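Local structure of Isomerase/lactonizing enzyme (Agrobacterium fabrum str. C58, 2NQL) at residues P154-G159 and F238-V243; A196-L201 and A209-D214; E226-M231 and T258-A263. The protein is a member of the mandelate racemase / muconate lactonizing enzyme family in the enolase superfamily, with a sodium ion bound in its barrel domain. All blocks are in the same frame, centred on the assembly; numbering follows the deposited sequence.

The three contacts run from the interior of one barrel outward to the helices around it. Contact 1 spans the inside and carries Glu240, a ligand of the sodium ion. Contact 2 packs a helix on a strand; contact 3 packs a helix on the loop entering strand 262-264 and on Ile262, whose side chain is about 11 Å from the sodium ion. Their centres lie about 10 Å and 13 Å from that of contact 1. The strand 239-240 region connects all three: Glu240 N lies 2.8 Å from Ala213 O and Ala239 N 2.9 Å from Pro261 O, both probable hydrogen bonds. Contacts 2 and 3 meet where Met231 SD packs 3.7 Å from Ala213 CB.

Contact 1 (P154-G159 and F238-V243); sequences PAYVSG and FAEAPV. With NA (sodium ion), chain G.
Tyr156 and Phe238 meet inside the TIM-barrel domain of an enolase-superfamily protein, Tyr156 reaching inward from strand 152-158 and Phe238 from the segment that leads through strand 239-240. Their meeting illustrates how side chains rather than backbones fill such an interior: even the nearest CA atoms, those of Tyr156 and Phe238, are 12.5 Å apart. The phenol points its hydroxyl at the rim of the other ring, Tyr156 OH lying near the plane of the phenylalanine and 4.3 Å from Phe238 CZ. Seen from the tyrosine ring, Phe238 CZ comes in obliquely. The touch is small, 68 Å² in all, with only van der Waals contact between the two side chains. Glu240, two residues on from Phe238, sets its CB against the edge of that ring. Its CG stands anti to the backbone N (chi1 158°) and the chain runs on extended, which carries the carboxylate out to the sodium ion. The two oxygens divide the work. Glu240 OE1 pairs with Lys184 in a salt bridge and accepts a hydrogen bond from Gln287; Lys184 also hydrogen-bonds to Tyr156 OH, tying the phenol indirectly to the metal ligand. Glu266 and two waters join the sodium's shell; water 2 lies 2.4 Å from the sodium ion, while Glu240 OE2 binds it at 2.3 Å.

Contact 2 (A196-L201 and A209-D214); sequences AEIANL and AKIAAD
Ile211 faces helix 194-205 from its strand and is touched by two residues one turn apart, Ile198 and Leu201, in a contact built from aliphatic packing. The two branches of Ile211 have separate tasks. Its CG2, anti to the backbone N, is met by both helix side chains from directions about a right angle apart, 4.1 Å from Ile198 CG1 and also 4.1 Å from Leu201 CD1. The other branch runs to CD1, which lies 4.0 Å from Leu201 CB. Both helix side chains cross Ile211 obliquely, so each pair meets over a few methyl and methylene groups instead of along its length.

Side chain also meets backbone, in both directions. Ile211 CD1 presses on the helix itself, 3.7 Å from Leu201 C, while Ile198 CD1 reaches the strand, 4.0 Å from Ile211 O. The extended chain of Ile198, with CG1 anti to the backbone N (chi1 -163°), takes its end that far. This is the return half of a right-handed beta-alpha-beta crossover, strand 182-186, helix 194-205 and strand 210-214, the repeating unit of the TIM barrel, and Phe185 of the first strand touches both Ile198 and Leu201.

Polar links accompany the packing. Within the helix, Leu201 N donates to Glu197 O at 2.9 Å. Glu197 forms a salt bridge to Arg168 of helix 165-177, and Ala209 O accepts a hydrogen bond from Arg202. In the wall, backbone bonds join Ala212 to Phe183 and Phe185, and Ile211 to Trp237.

Contact 3 (E226-M231 and T258-A263); sequences ELIAEM and TDVPIA
Ile228 holds CG1 beside its backbone N and anti to the carbonyl carbon (chi1 -69°), which turns CG2 toward Thr258 and Val260 and sends the longer branch, ending in CD1, toward Ile262. On the other side Thr258 sets OG1 anti to its own backbone N (chi1 -177°), bringing the hydroxyl round to both the methyl of Ile228 and the backbone of Val260.

One isoleucine therefore serves three partners. Its CG2 lies 3.4 Å from Thr258 OG1, a close touch between a methyl and a hydroxyl oxygen, with the two side chains crossing at about a right angle. The same methyl meets Val260 CG2 at 3.7 Å, this time obliquely. Further along, Ile228 CD1 comes within 4.3 Å of Ile262 CD1; the isoleucine on the strand brings its end nearer than its first bond would suggest.

The segment 258-263 is partly shaped from within. Thr258 OG1 accepts a hydrogen bond from Val260 N at 3.2 Å, with an N-H...O angle of 151°, closing an ST turn. OG1 thus has a backbone donor although the Ile228 methyl lies against it, and the turn holds Thr258 and Val260 together before the chain enters strand 262-264.

Val254 of helix 248-255 packs on both Ile228 and Ile262, and Ala239 touches Ile228, Val260 and Ile262. Helices 221-231 and 248-255 thus pack side by side on strand 239-240 and the chain leading into strand 262-264, as the outer helices of a TIM barrel pack on its inner strands.

Contact 1 (P154-G159 and F238-V243)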
loop_
_atom_site.group_PDB
_atom_site.type_symbol
_atom_site.label_atom_id
_atom_site.label_comp_id
_atom_site.label_asym_id
_atom_site.label_seq_id
_atom_site.Cartn_x
_atom_site.Cartn_y
_atom_site.Cartn_z
ATOM N N PRO A 154 -25.925 18.040 -0.908
ATOM C CA PRO A 154 -26.468 17.206 -1.971
ATOM C C PRO A 154 -25.937 15.779 -2.018
ATOM O O PRO A 154 -24.788 15.522 -1.651
ATOM C CB PRO A 154 -26.048 17.972 -3.238
ATOM C CG PRO A 154 -25.995 19.378 -2.786
ATOM C CD PRO A 154 -25.299 19.250 -1.483
ATOM N N ALA A 155 -26.794 14.873 -2.470
ATOM C CA ALA A 155 -26.449 13.472 -2.649
ATOM C C ALA A 155 -26.803 13.061 -4.074
ATOM O O ALA A 155 -27.853 13.459 -4.591
ATOM C CB ALA A 155 -27.208 12.631 -1.636
ATOM N N TYR A 156 -25.919 12.309 -4.730
ATOM C CA TYR A 156 -26.233 11.756 -6.046
ATOM C C TYR A 156 -26.443 10.265 -5.995
ATOM O O TYR A 156 -25.780 9.555 -5.224
ATOM C CB TYR A 156 -25.204 12.146 -7.112
ATOM C CG TYR A 156 -23.870 11.428 -7.089
ATOM C CD1 TYR A 156 -23.697 10.200 -7.760
ATOM C CD2 TYR A 156 -22.775 11.969 -6.409
ATOM C CE1 TYR A 156 -22.477 9.553 -7.760
ATOM C CE2 TYR A 156 -21.522 11.318 -6.418
ATOM C CZ TYR A 156 -21.390 10.119 -7.084
ATOM O OH TYR A 156 -20.186 9.458 -7.098
ATOM N N VAL A 157 -27.360 9.796 -6.834
ATOM C CA VAL A 157 -27.716 8.385 -6.901
ATOM C C VAL A 157 -26.645 7.575 -7.616
ATOM O O VAL A 157 -26.211 7.887 -8.734
ATOM C CB VAL A 157 -29.095 8.168 -7.598
ATOM C CG1 VAL A 157 -29.460 6.695 -7.635
ATOM C CG2 VAL A 157 -30.161 8.920 -6.858
ATOM N N SER A 158 -26.229 6.506 -6.954
ATOM C CA SER A 158 -25.266 5.621 -7.532
ATOM C C SER A 158 -25.852 4.218 -7.420
ATOM O O SER A 158 -26.459 3.855 -6.399
ATOM C CB SER A 158 -23.976 5.728 -6.722
ATOM O OG SER A 158 -22.910 5.086 -7.370
ATOM N N GLY A 159 -25.689 3.436 -8.473
ATOM C CA GLY A 159 -26.118 2.038 -8.433
ATOM C C GLY A 159 -27.451 1.972 -9.140
ATOM O O GLY A 159 -28.453 2.499 -8.644
ATOM N N PHE A 238 -19.356 14.230 -15.155
ATOM C CA PHE A 238 -17.929 13.949 -15.117
ATOM C C PHE A 238 -17.642 12.547 -15.642
ATOM O O PHE A 238 -18.553 11.698 -15.715
ATOM C CB PHE A 238 -17.330 14.190 -13.721
ATOM C CG PHE A 238 -17.971 13.376 -12.606
ATOM C CD1 PHE A 238 -17.602 12.044 -12.386
ATOM C CD2 PHE A 238 -18.905 13.955 -11.752
ATOM C CE1 PHE A 238 -18.164 11.289 -11.334
ATOM C CE2 PHE A 238 -19.480 13.219 -10.698
ATOM C CZ PHE A 238 -19.115 11.869 -10.500
ATOM N N ALA A 239 -16.382 12.311 -16.008
ATOM C CA ALA A 239 -15.898 10.977 -16.355
ATOM C C ALA A 239 -14.969 10.554 -15.227
ATOM O O ALA A 239 -13.976 11.216 -14.959
ATOM C CB ALA A 239 -15.154 10.998 -17.703
ATOM N N GLU A 240 -15.343 9.480 -14.539
ATOM C CA GLU A 240 -14.607 9.047 -13.350
ATOM C C GLU A 240 -13.690 7.872 -13.712
ATOM O O GLU A 240 -14.086 6.994 -14.484
ATOM C CB GLU A 240 -15.598 8.682 -12.239
ATOM C CG GLU A 240 -15.046 7.744 -11.182
ATOM C CD GLU A 240 -16.092 7.331 -10.167
ATOM O OE1 GLU A 240 -17.136 7.995 -10.052
ATOM O OE2 GLU A 240 -15.848 6.362 -9.407
ATOM N N ALA A 241 -12.474 7.866 -13.150
ATOM C CA ALA A 241 -11.536 6.719 -13.252
ATOM C C ALA A 241 -11.355 6.243 -14.708
ATOM O O ALA A 241 -11.684 5.090 -15.050
ATOM C CB ALA A 241 -11.990 5.553 -12.333
ATOM N N PRO A 242 -10.896 7.150 -15.589
ATOM C CA PRO A 242 -10.782 6.792 -17.008
ATOM C C PRO A 242 -9.717 5.722 -17.316
ATOM O O PRO A 242 -9.855 4.967 -18.285
ATOM C CB PRO A 242 -10.396 8.120 -17.659
ATOM C CG PRO A 242 -9.732 8.896 -16.600
ATOM C CD PRO A 242 -10.464 8.540 -15.339
ATOM N N VAL A 243 -8.662 5.671 -16.502
ATOM C CA VAL A 243 -7.543 4.735 -16.720
ATOM C C VAL A 243 -7.139 4.081 -15.400
ATOM O O VAL A 243 -7.670 4.439 -14.355
ATOM C CB VAL A 243 -6.305 5.416 -17.382
ATOM C CG1 VAL A 243 -6.644 5.874 -18.778
ATOM C CG2 VAL A 243 -5.830 6.582 -16.563
HETATM NA NA NA G . -15.527 6.755 -7.199
HETATM O O HOH W 1 -12.866 7.763 -7.813
HETATM O O HOH W 2 -17.329 7.988 -6.271
#

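Contact 2 (A196-L201 and A209-D214)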
loop_
_atom_site.group_PDB
_atom_site.type_symbol
_atom_site.label_atom_id
_atom_site.label_comp_id
_atom_site.label_asym_id
_atom_site.label_seq_id
_atom_site.Cartn_x
_atom_site.Cartn_y
_atom_site.Cartn_z
ATOM N N ALA A 196 -24.669 4.344 -25.443
ATOM C CA ALA A 196 -26.072 3.984 -25.488
ATOM C C ALA A 196 -26.734 4.159 -24.114
ATOM O O ALA A 196 -27.887 4.600 -24.039
ATOM C CB ALA A 196 -26.245 2.578 -25.996
ATOM N N GLU A 197 -25.986 3.861 -23.047
ATOM C CA GLU A 197 -26.467 4.052 -21.678
ATOM C C GLU A 197 -26.743 5.514 -21.330
ATOM O O GLU A 197 -27.839 5.829 -20.841
ATOM C CB GLU A 197 -25.535 3.412 -20.641
ATOM C CG GLU A 197 -26.170 3.250 -19.236
ATOM C CD GLU A 197 -27.064 1.997 -19.085
ATOM O OE1 GLU A 197 -26.883 1.013 -19.836
ATOM O OE2 GLU A 197 -27.961 1.994 -18.205
ATOM N N ILE A 198 -25.774 6.396 -21.603
ATOM C CA ILE A 198 -25.936 7.820 -21.305
ATOM C C ILE A 198 -27.009 8.473 -22.173
ATOM O O ILE A 198 -27.755 9.317 -21.686
ATOM C CB ILE A 198 -24.592 8.635 -21.325
ATOM C CG1 ILE A 198 -24.754 9.987 -20.599
ATOM C CG2 ILE A 198 -24.042 8.797 -22.754
ATOM C CD1 ILE A 198 -23.441 10.727 -20.243
ATOM N N ALA A 199 -27.087 8.052 -23.441
ATOM C CA ALA A 199 -28.168 8.436 -24.365
ATOM C C ALA A 199 -29.557 8.136 -23.783
ATOM O O ALA A 199 -30.424 9.017 -23.723
ATOM C CB ALA A 199 -27.987 7.705 -25.715
ATOM N N ASN A 200 -29.745 6.899 -23.329
ATOM C CA ASN A 200 -30.986 6.517 -22.674
ATOM C C ASN A 200 -31.299 7.298 -21.406
ATOM O O ASN A 200 -32.405 7.825 -21.258
ATOM C CB ASN A 200 -31.024 5.016 -22.395
ATOM C CG ASN A 200 -32.380 4.566 -21.887
ATOM O OD1 ASN A 200 -33.379 4.651 -22.602
ATOM N ND2 ASN A 200 -32.430 4.113 -20.644
ATOM N N LEU A 201 -30.320 7.379 -20.503
ATOM C CA LEU A 201 -30.456 8.150 -19.278
ATOM C C LEU A 201 -30.799 9.619 -19.533
ATOM O O LEU A 201 -31.738 10.144 -18.923
ATOM C CB LEU A 201 -29.225 7.987 -18.369
ATOM C CG LEU A 201 -29.051 6.569 -17.773
ATOM C CD1 LEU A 201 -27.755 6.461 -16.976
ATOM C CD2 LEU A 201 -30.265 6.096 -16.931
ATOM N N ALA A 209 -30.849 17.079 -15.603
ATOM C CA ALA A 209 -30.234 16.050 -14.713
ATOM C C ALA A 209 -28.728 16.040 -14.878
ATOM O O ALA A 209 -28.228 16.244 -15.984
ATOM C CB ALA A 209 -30.779 14.683 -15.043
ATOM N N LYS A 210 -28.001 15.771 -13.786
ATOM C CA LYS A 210 -26.543 15.530 -13.874
ATOM C C LYS A 210 -26.320 14.030 -14.001
ATOM O O LYS A 210 -26.872 13.252 -13.220
ATOM C CB LYS A 210 -25.818 16.048 -12.622
ATOM C CG LYS A 210 -25.842 17.554 -12.434
ATOM C CD LYS A 210 -24.643 18.024 -11.641
ATOM C CE LYS A 210 -25.025 18.984 -10.557
ATOM N NZ LYS A 210 -25.307 20.329 -11.103
ATOM N N ILE A 211 -25.576 13.624 -15.029
ATOM C CA ILE A 211 -25.371 12.199 -15.334
ATOM C C ILE A 211 -23.877 11.967 -15.553
ATOM O O ILE A 211 -23.321 12.309 -16.593
ATOM C CB ILE A 211 -26.180 11.716 -16.570
ATOM C CG1 ILE A 211 -27.661 12.132 -16.460
ATOM C CG2 ILE A 211 -26.100 10.165 -16.708
ATOM C CD1 ILE A 211 -28.490 11.872 -17.748
ATOM N N ALA A 212 -23.240 11.352 -14.562
ATOM C CA ALA A 212 -21.824 11.007 -14.646
ATOM C C ALA A 212 -21.581 9.567 -15.084
ATOM O O ALA A 212 -22.438 8.679 -14.904
ATOM C CB ALA A 212 -21.161 11.265 -13.280
ATOM N N ALA A 213 -20.385 9.337 -15.623
ATOM C CA ALA A 213 -19.968 8.014 -16.057
ATOM C C ALA A 213 -18.777 7.532 -15.255
ATOM O O ALA A 213 -17.718 8.162 -15.267
ATOM C CB ALA A 213 -19.613 8.017 -17.534
ATOM N N ASP A 214 -18.969 6.412 -14.564
ATOM C CA ASP A 214 -17.850 5.712 -13.934
ATOM C C ASP A 214 -17.227 4.734 -14.952
ATOM O O ASP A 214 -17.783 3.668 -15.284
ATOM C CB ASP A 214 -18.302 5.022 -12.635
ATOM C CG ASP A 214 -17.203 4.136 -12.013
ATOM O OD1 ASP A 214 -16.002 4.327 -12.325
ATOM O OD2 ASP A 214 -17.551 3.233 -11.220
#

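Contact 3 (E226-M231 and T258-A263)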
loop_
_atom_site.group_PDB
_atom_site.type_symbol
_atom_site.label_atom_id
_atom_site.label_comp_id
_atom_site.label_asym_id
_atom_site.label_seq_id
_atom_site.Cartn_x
_atom_site.Cartn_y
_atom_site.Cartn_z
ATOM N N GLU A 226 -11.729 8.059 -26.515
ATOM C CA GLU A 226 -12.721 7.661 -27.509
ATOM C C GLU A 226 -14.122 7.542 -26.919
ATOM O O GLU A 226 -15.101 8.023 -27.506
ATOM C CB GLU A 226 -12.346 6.319 -28.135
ATOM C CG GLU A 226 -11.251 6.378 -29.181
ATOM C CD GLU A 226 -10.791 4.992 -29.597
ATOM O OE1 GLU A 226 -11.620 4.055 -29.586
ATOM O OE2 GLU A 226 -9.598 4.839 -29.932
ATOM N N LEU A 227 -14.207 6.885 -25.763
ATOM C CA LEU A 227 -15.475 6.639 -25.112
ATOM C C LEU A 227 -16.050 7.944 -24.542
ATOM O O LEU A 227 -17.272 8.189 -24.596
ATOM C CB LEU A 227 -15.288 5.567 -24.021
ATOM C CG LEU A 227 -15.026 4.115 -24.476
ATOM C CD1 LEU A 227 -14.615 3.251 -23.297
ATOM C CD2 LEU A 227 -16.244 3.491 -25.202
ATOM N N ILE A 228 -15.164 8.789 -24.018
ATOM C CA ILE A 228 -15.573 10.100 -23.504
ATOM C C ILE A 228 -16.143 10.964 -24.640
ATOM O O ILE A 228 -17.177 11.607 -24.468
ATOM C CB ILE A 228 -14.424 10.792 -22.760
ATOM C CG1 ILE A 228 -14.122 10.049 -21.447
ATOM C CG2 ILE A 228 -14.742 12.247 -22.452
ATOM C CD1 ILE A 228 -12.830 10.508 -20.763
ATOM N N ALA A 229 -15.471 10.949 -25.792
ATOM C CA ALA A 229 -15.993 11.550 -27.033
ATOM C C ALA A 229 -17.377 11.028 -27.461
ATOM O O ALA A 229 -18.229 11.826 -27.869
ATOM C CB ALA A 229 -14.978 11.399 -28.172
ATOM N N GLU A 230 -17.599 9.713 -27.347
ATOM C CA GLU A 230 -18.896 9.081 -27.656
ATOM C C GLU A 230 -19.997 9.536 -26.702
ATOM O O GLU A 230 -21.176 9.652 -27.088
ATOM C CB GLU A 230 -18.787 7.553 -27.598
ATOM C CG GLU A 230 -18.327 6.886 -28.887
ATOM C CD GLU A 230 -18.167 5.377 -28.741
ATOM O OE1 GLU A 230 -19.129 4.704 -28.300
ATOM O OE2 GLU A 230 -17.074 4.864 -29.074
ATOM N N MET A 231 -19.614 9.778 -25.450
ATOM C CA MET A 231 -20.572 10.211 -24.433
ATOM C C MET A 231 -20.840 11.711 -24.428
ATOM O O MET A 231 -21.906 12.160 -23.983
ATOM C CB MET A 231 -20.110 9.757 -23.052
ATOM C CG MET A 231 -20.213 8.246 -22.890
ATOM S SD MET A 231 -19.807 7.776 -21.185
ATOM C CE MET A 231 -18.202 8.580 -20.989
ATOM N N THR A 258 -9.622 16.148 -23.122
ATOM C CA THR A 258 -11.069 16.323 -23.094
ATOM C C THR A 258 -11.436 17.457 -22.159
ATOM O O THR A 258 -10.706 17.749 -21.210
ATOM C CB THR A 258 -11.829 15.018 -22.721
ATOM O OG1 THR A 258 -13.241 15.254 -22.788
ATOM C CG2 THR A 258 -11.453 14.514 -21.305
ATOM N N ASP A 259 -12.548 18.125 -22.467
ATOM C CA ASP A 259 -13.094 19.188 -21.629
ATOM C C ASP A 259 -14.073 18.627 -20.594
ATOM O O ASP A 259 -14.436 19.323 -19.650
ATOM C CB ASP A 259 -13.815 20.242 -22.482
ATOM C CG ASP A 259 -12.870 21.018 -23.385
ATOM O OD1 ASP A 259 -11.982 21.730 -22.858
ATOM O OD2 ASP A 259 -13.021 20.914 -24.623
ATOM N N VAL A 260 -14.501 17.380 -20.790
ATOM C CA VAL A 260 -15.304 16.667 -19.799
ATOM C C VAL A 260 -14.515 16.604 -18.491
ATOM O O VAL A 260 -13.351 16.193 -18.499
ATOM C CB VAL A 260 -15.704 15.260 -20.311
ATOM C CG1 VAL A 260 -16.488 14.499 -19.244
ATOM C CG2 VAL A 260 -16.548 15.397 -21.601
ATOM N N PRO A 261 -15.109 17.100 -17.378
ATOM C CA PRO A 261 -14.429 17.068 -16.077
ATOM C C PRO A 261 -13.980 15.654 -15.693
ATOM O O PRO A 261 -14.731 14.685 -15.880
ATOM C CB PRO A 261 -15.506 17.571 -15.113
ATOM C CG PRO A 261 -16.364 18.461 -15.971
ATOM C CD PRO A 261 -16.435 17.745 -17.280
ATOM N N ILE A 262 -12.755 15.539 -15.191
ATOM C CA ILE A 262 -12.237 14.225 -14.803
ATOM C C ILE A 262 -12.297 14.094 -13.288
ATOM O O ILE A 262 -11.888 14.994 -12.572
ATOM C CB ILE A 262 -10.799 13.960 -15.341
ATOM C CG1 ILE A 262 -10.734 14.077 -16.881
ATOM C CG2 ILE A 262 -10.261 12.601 -14.858
ATOM C CD1 ILE A 262 -11.708 13.223 -17.635
ATOM N N ALA A 263 -12.828 12.967 -12.816
ATOM C CA ALA A 263 -12.953 12.729 -11.379
ATOM C C ALA A 263 -12.151 11.476 -10.997
ATOM O O ALA A 263 -12.242 10.461 -11.684
ATOM C CB ALA A 263 -14.430 12.537 -11.013
#